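Local structure of thioredoxin domain-containing protein (Aeropyrum pernix, 3HA9) at residues F126-D138 / A146-V158. The protein is of unknown function but is probably a thioredoxin-like oxidoreductase, perhaps with antioxidant activity. Sequence-based numbering, arbitrary orientation.
Sequences FNVRSIDYIVIMD and AGTTPSLGELESV
Tyr-133 lays its ring against the backbone of Gly-147, the carbonyl oxygen Gly-147 O sitting 3.5 Å above the ring plane near the rim, while Val-128 and Arg-129 cover the opposite face with main-chain atoms. CG stands anti to the backbone N (chi1 -173°), which runs the ring alongside the neighbouring strand until OH reaches Ala-146 CB at 3.5 Å. Thr-148 OG1 comes in at the ring edge, in its plane. A leucine here would probably leave the Gly-147 backbone and the Val-128–Arg-129 loop without the flat slab that now separates them.

Beneath the ring the strands pair antiparallel: Ile-134 N donates to Gly-147 O and Gly-147 N to Ile-134 O (2.9 Å), and Thr-149 N continues the pairing to Asp-132 O. The tightly packed part is the other sheet face, where Ile-134 CG1 meets Pro-150 CG at 3.8 Å and Ile-136 CD1 fits between Leu-155 CD2 (3.7 Å) and Val-158 CG1 (3.9 Å). The looser side is wet: Ser-130 OG and Thr-148 OG1 share a hydrogen bond of 2.9 Å, and a water joins Thr-148 OG1 to Arg-129 O, weakly at the latter. Ser-130 OG also accepts from Asp-132 N, closing an ST turn.

The Asp-132 carboxylate turns inward to Ser-51 and Trp-43, beside the Cys-49–Cys-52 disulfide. This is the C-terminal hairpin of the thioredoxin fold: strand 133-138 lies between strands 39-45 and 143-148, and helix 152-161, begun by a Ser-151/Glu-154 capping box, packs over it next to helix 52-65.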
loop_
_atom_site.group_PDB
_atom_site.type_symbol
_atom_site.label_atom_id
_atom_site.label_comp_id
_atom_site.label_asym_id
_atom_site.label_seq_id
_atom_site.Cartn_x
_atom_site.Cartn_y
_atom_site.Cartn_z
ATOM N N PHE A 126 3.091 6.202 6.185
ATOM C CA PHE A 126 3.565 4.848 6.455
ATOM C C PHE A 126 5.083 4.712 6.467
ATOM O O PHE A 126 5.612 3.599 6.467
ATOM C CB PHE A 126 2.903 3.867 5.488
ATOM C CG PHE A 126 1.456 3.643 5.815
ATOM C CD1 PHE A 126 1.101 2.793 6.852
ATOM C CD2 PHE A 126 0.465 4.336 5.138
ATOM C CE1 PHE A 126 -0.234 2.617 7.193
ATOM C CE2 PHE A 126 -0.870 4.145 5.464
ATOM C CZ PHE A 126 -1.209 3.291 6.486
ATOM N N ASN A 127 5.778 5.840 6.510
ATOM C CA ASN A 127 7.238 5.796 6.659
ATOM C C ASN A 127 7.877 4.906 5.594
ATOM O O ASN A 127 8.756 4.078 5.874
ATOM C CB ASN A 127 7.595 5.359 8.091
ATOM C CG ASN A 127 6.880 6.201 9.126
ATOM O OD1 ASN A 127 6.748 7.413 8.963
ATOM N ND2 ASN A 127 6.410 5.566 10.187
ATOM N N VAL A 128 7.431 5.108 4.365
ATOM C CA VAL A 128 7.791 4.220 3.244
ATOM C C VAL A 128 9.266 4.404 2.885
ATOM O O VAL A 128 9.719 5.531 2.647
ATOM C CB VAL A 128 6.888 4.499 2.053
ATOM C CG1 VAL A 128 7.321 3.713 0.830
ATOM C CG2 VAL A 128 5.426 4.154 2.434
ATOM N N ARG A 129 9.994 3.293 2.840
ATOM C CA ARG A 129 11.462 3.326 2.750
ATOM C C ARG A 129 12.025 3.063 1.346
ATOM O O ARG A 129 13.228 3.182 1.139
ATOM C CB ARG A 129 12.063 2.298 3.737
ATOM C CG ARG A 129 11.744 2.577 5.201
ATOM C CD ARG A 129 12.567 1.662 6.097
ATOM N NE ARG A 129 13.903 2.208 6.335
ATOM C CZ ARG A 129 14.158 3.172 7.221
ATOM N NH1 ARG A 129 13.177 3.685 7.956
ATOM N NH2 ARG A 129 15.395 3.612 7.397
ATOM N N SER A 130 11.168 2.709 0.386
ATOM C CA SER A 130 11.645 2.337 -0.972
ATOM C C SER A 130 10.490 2.325 -1.956
ATOM O O SER A 130 9.336 2.536 -1.559
ATOM C CB SER A 130 12.274 0.938 -0.945
ATOM O OG SER A 130 11.257 -0.062 -0.838
ATOM N N ILE A 131 10.803 2.090 -3.230
ATOM C CA ILE A 131 9.771 1.972 -4.265
ATOM C C ILE A 131 9.230 0.544 -4.427
ATOM O O ILE A 131 8.569 0.240 -5.413
ATOM C CB ILE A 131 10.283 2.499 -5.640
ATOM C CG1 ILE A 131 11.501 1.695 -6.092
ATOM C CG2 ILE A 131 10.602 3.997 -5.551
ATOM C CD1 ILE A 131 11.975 2.038 -7.504
ATOM N N ASP A 132 9.510 -0.323 -3.458
ATOM C CA ASP A 132 8.920 -1.665 -3.422
ATOM C C ASP A 132 8.766 -2.007 -1.948
ATOM O O ASP A 132 9.564 -2.746 -1.363
ATOM C CB ASP A 132 9.791 -2.680 -4.187
ATOM C CG ASP A 132 9.122 -4.047 -4.359
ATOM O OD1 ASP A 132 8.037 -4.277 -3.788
ATOM O OD2 ASP A 132 9.720 -4.932 -5.036
ATOM N N TYR A 133 7.717 -1.460 -1.348
ATOM C CA TYR A 133 7.580 -1.480 0.105
ATOM C C TYR A 133 6.200 -1.980 0.448
ATOM O O TYR A 133 5.226 -1.590 -0.178
ATOM C CB TYR A 133 7.800 -0.053 0.659
ATOM C CG TYR A 133 7.846 0.051 2.179
ATOM C CD1 TYR A 133 9.045 -0.135 2.874
ATOM C CD2 TYR A 133 6.692 0.367 2.910
ATOM C CE1 TYR A 133 9.086 -0.029 4.258
ATOM C CE2 TYR A 133 6.719 0.459 4.315
ATOM C CZ TYR A 133 7.926 0.268 4.968
ATOM O OH TYR A 133 7.977 0.351 6.337
ATOM N N ILE A 134 6.128 -2.839 1.461
ATOM C CA ILE A 134 4.909 -3.564 1.799
ATOM C C ILE A 134 4.491 -3.214 3.227
ATOM O O ILE A 134 5.328 -3.218 4.135
ATOM C CB ILE A 134 5.175 -5.102 1.682
ATOM C CG1 ILE A 134 5.274 -5.531 0.205
ATOM C CG2 ILE A 134 4.133 -5.931 2.460
ATOM C CD1 ILE A 134 3.931 -5.591 -0.518
ATOM N N VAL A 135 3.225 -2.848 3.414
ATOM C CA VAL A 135 2.614 -2.788 4.759
ATOM C C VAL A 135 1.457 -3.788 4.816
ATOM O O VAL A 135 0.525 -3.713 4.007
ATOM C CB VAL A 135 2.085 -1.374 5.088
ATOM C CG1 VAL A 135 1.495 -1.325 6.518
ATOM C CG2 VAL A 135 3.203 -0.360 4.951
ATOM N N ILE A 136 1.506 -4.716 5.770
ATOM C CA ILE A 136 0.395 -5.662 5.959
ATOM C C ILE A 136 -0.326 -5.327 7.257
ATOM O O ILE A 136 0.319 -5.210 8.301
ATOM C CB ILE A 136 0.877 -7.121 5.998
ATOM C CG1 ILE A 136 1.673 -7.437 4.731
ATOM C CG2 ILE A 136 -0.327 -8.078 6.148
ATOM C CD1 ILE A 136 2.357 -8.805 4.749
ATOM N N MET A 137 -1.645 -5.140 7.166
ATOM C CA MET A 137 -2.484 -4.785 8.317
ATOM C C MET A 137 -3.683 -5.727 8.416
ATOM O O MET A 137 -4.127 -6.277 7.411
ATOM C CB MET A 137 -3.031 -3.361 8.159
ATOM C CG MET A 137 -2.138 -2.243 8.664
ATOM S SD MET A 137 -2.731 -0.589 8.120
ATOM C CE MET A 137 -4.164 -1.022 7.351
ATOM N N ASP A 138 -4.215 -5.888 9.627
ATOM C CA ASP A 138 -5.518 -6.533 9.807
ATOM C C ASP A 138 -6.623 -5.467 9.883
ATOM O O ASP A 138 -6.336 -4.284 9.783
ATOM C CB ASP A 138 -5.514 -7.473 11.019
ATOM C CG ASP A 138 -5.347 -6.737 12.349
ATOM O OD1 ASP A 138 -5.588 -5.513 12.430
ATOM O OD2 ASP A 138 -4.972 -7.410 13.324
ATOM N N ALA A 146 5.851 -4.325 8.095
ATOM C CA ALA A 146 6.127 -3.244 7.142
ATOM C C ALA A 146 7.605 -3.265 6.811
ATOM O O ALA A 146 8.447 -3.254 7.708
ATOM C CB ALA A 146 5.728 -1.903 7.699
ATOM N N GLY A 147 7.926 -3.303 5.525
ATOM C CA GLY A 147 9.319 -3.337 5.131
ATOM C C GLY A 147 9.531 -3.376 3.640
ATOM O O GLY A 147 8.602 -3.640 2.869
ATOM N N THR A 148 10.767 -3.114 3.235
ATOM C CA THR A 148 11.134 -3.161 1.823
ATOM C C THR A 148 11.357 -4.605 1.372
ATOM O O THR A 148 11.953 -5.412 2.095
ATOM C CB THR A 148 12.390 -2.307 1.535
ATOM O OG1 THR A 148 12.099 -0.934 1.806
ATOM C CG2 THR A 148 12.785 -2.417 0.085
ATOM N N THR A 149 10.836 -4.912 0.184
ATOM C CA THR A 149 11.047 -6.196 -0.497
ATOM C C THR A 149 11.086 -7.412 0.446
ATOM O O THR A 149 12.126 -8.078 0.554
ATOM C CB THR A 149 12.323 -6.164 -1.401
ATOM O OG1 THR A 149 13.485 -5.889 -0.599
ATOM C CG2 THR A 149 12.189 -5.104 -2.503
ATOM N N PRO A 150 9.965 -7.699 1.145
ATOM C CA PRO A 150 9.948 -8.934 1.939
ATOM C C PRO A 150 9.959 -10.170 1.042
ATOM O O PRO A 150 9.461 -10.117 -0.079
ATOM C CB PRO A 150 8.612 -8.850 2.682
ATOM C CG PRO A 150 7.762 -7.961 1.833
ATOM C CD PRO A 150 8.708 -6.935 1.301
ATOM N N SER A 151 10.518 -11.275 1.533
ATOM C CA SER A 151 10.527 -12.520 0.774
ATOM C C SER A 151 9.166 -13.214 0.821
ATOM O O SER A 151 8.326 -12.878 1.658
ATOM C CB SER A 151 11.582 -13.458 1.348
ATOM O OG SER A 151 11.191 -13.897 2.641
ATOM N N LEU A 152 8.956 -14.191 -0.069
ATOM C CA LEU A 152 7.720 -14.987 -0.063
ATOM C C LEU A 152 7.518 -15.673 1.288
ATOM O O LEU A 152 6.402 -15.706 1.814
ATOM C CB LEU A 152 7.723 -16.040 -1.190
ATOM C CG LEU A 152 6.488 -16.943 -1.289
ATOM C CD1 LEU A 152 5.206 -16.116 -1.376
ATOM C CD2 LEU A 152 6.592 -17.913 -2.481
ATOM N N GLY A 153 8.605 -16.229 1.827
ATOM C CA GLY A 153 8.598 -16.867 3.136
ATOM C C GLY A 153 8.108 -15.950 4.242
ATOM O O GLY A 153 7.315 -16.365 5.096
ATOM N N GLU A 154 8.569 -14.695 4.213
ATOM C CA GLU A 154 8.170 -13.696 5.209
ATOM C C GLU A 154 6.687 -13.376 5.092
ATOM O O GLU A 154 5.974 -13.344 6.100
ATOM C CB GLU A 154 8.996 -12.417 5.071
ATOM C CG GLU A 154 10.481 -12.618 5.211
ATOM C CD GLU A 154 11.238 -11.316 5.226
ATOM O OE1 GLU A 154 11.364 -10.735 6.327
ATOM O OE2 GLU A 154 11.720 -10.877 4.153
ATOM N N LEU A 155 6.224 -13.163 3.860
ATOM C CA LEU A 155 4.818 -12.854 3.611
ATOM C C LEU A 155 3.915 -14.011 4.066
ATOM O O LEU A 155 2.934 -13.792 4.775
ATOM C CB LEU A 155 4.587 -12.546 2.127
ATOM C CG LEU A 155 5.274 -11.313 1.535
ATOM C CD1 LEU A 155 5.171 -11.368 0.005
ATOM C CD2 LEU A 155 4.671 -10.018 2.067
ATOM N N GLU A 156 4.270 -15.236 3.671
ATOM C CA GLU A 156 3.529 -16.434 4.071
ATOM C C GLU A 156 3.411 -16.545 5.590
ATOM O O GLU A 156 2.312 -16.761 6.118
ATOM C CB GLU A 156 4.191 -17.708 3.520
ATOM C CG GLU A 156 3.805 -18.045 2.085
ATOM C CD GLU A 156 2.497 -18.836 1.961
ATOM O OE1 GLU A 156 1.656 -18.818 2.892
ATOM O OE2 GLU A 156 2.300 -19.473 0.908
ATOM N N SER A 157 4.548 -16.405 6.270
ATOM C CA SER A 157 4.594 -16.479 7.730
ATOM C C SER A 157 3.619 -15.488 8.357
ATOM O O SER A 157 2.894 -15.825 9.289
ATOM C CB SER A 157 6.012 -16.225 8.245
ATOM O OG SER A 157 6.020 -16.062 9.655
ATOM N N VAL A 158 3.604 -14.262 7.828
ATOM C CA VAL A 158 2.715 -13.219 8.328
ATOM C C VAL A 158 1.230 -13.585 8.110
ATOM O O VAL A 158 0.430 -13.522 9.047
ATOM C CB VAL A 158 3.091 -11.822 7.724
ATOM C CG1 VAL A 158 2.039 -10.791 8.036
ATOM C CG2 VAL A 158 4.461 -11.366 8.235
HETATM O O HOH W 1 14.444 0.506 2.019
#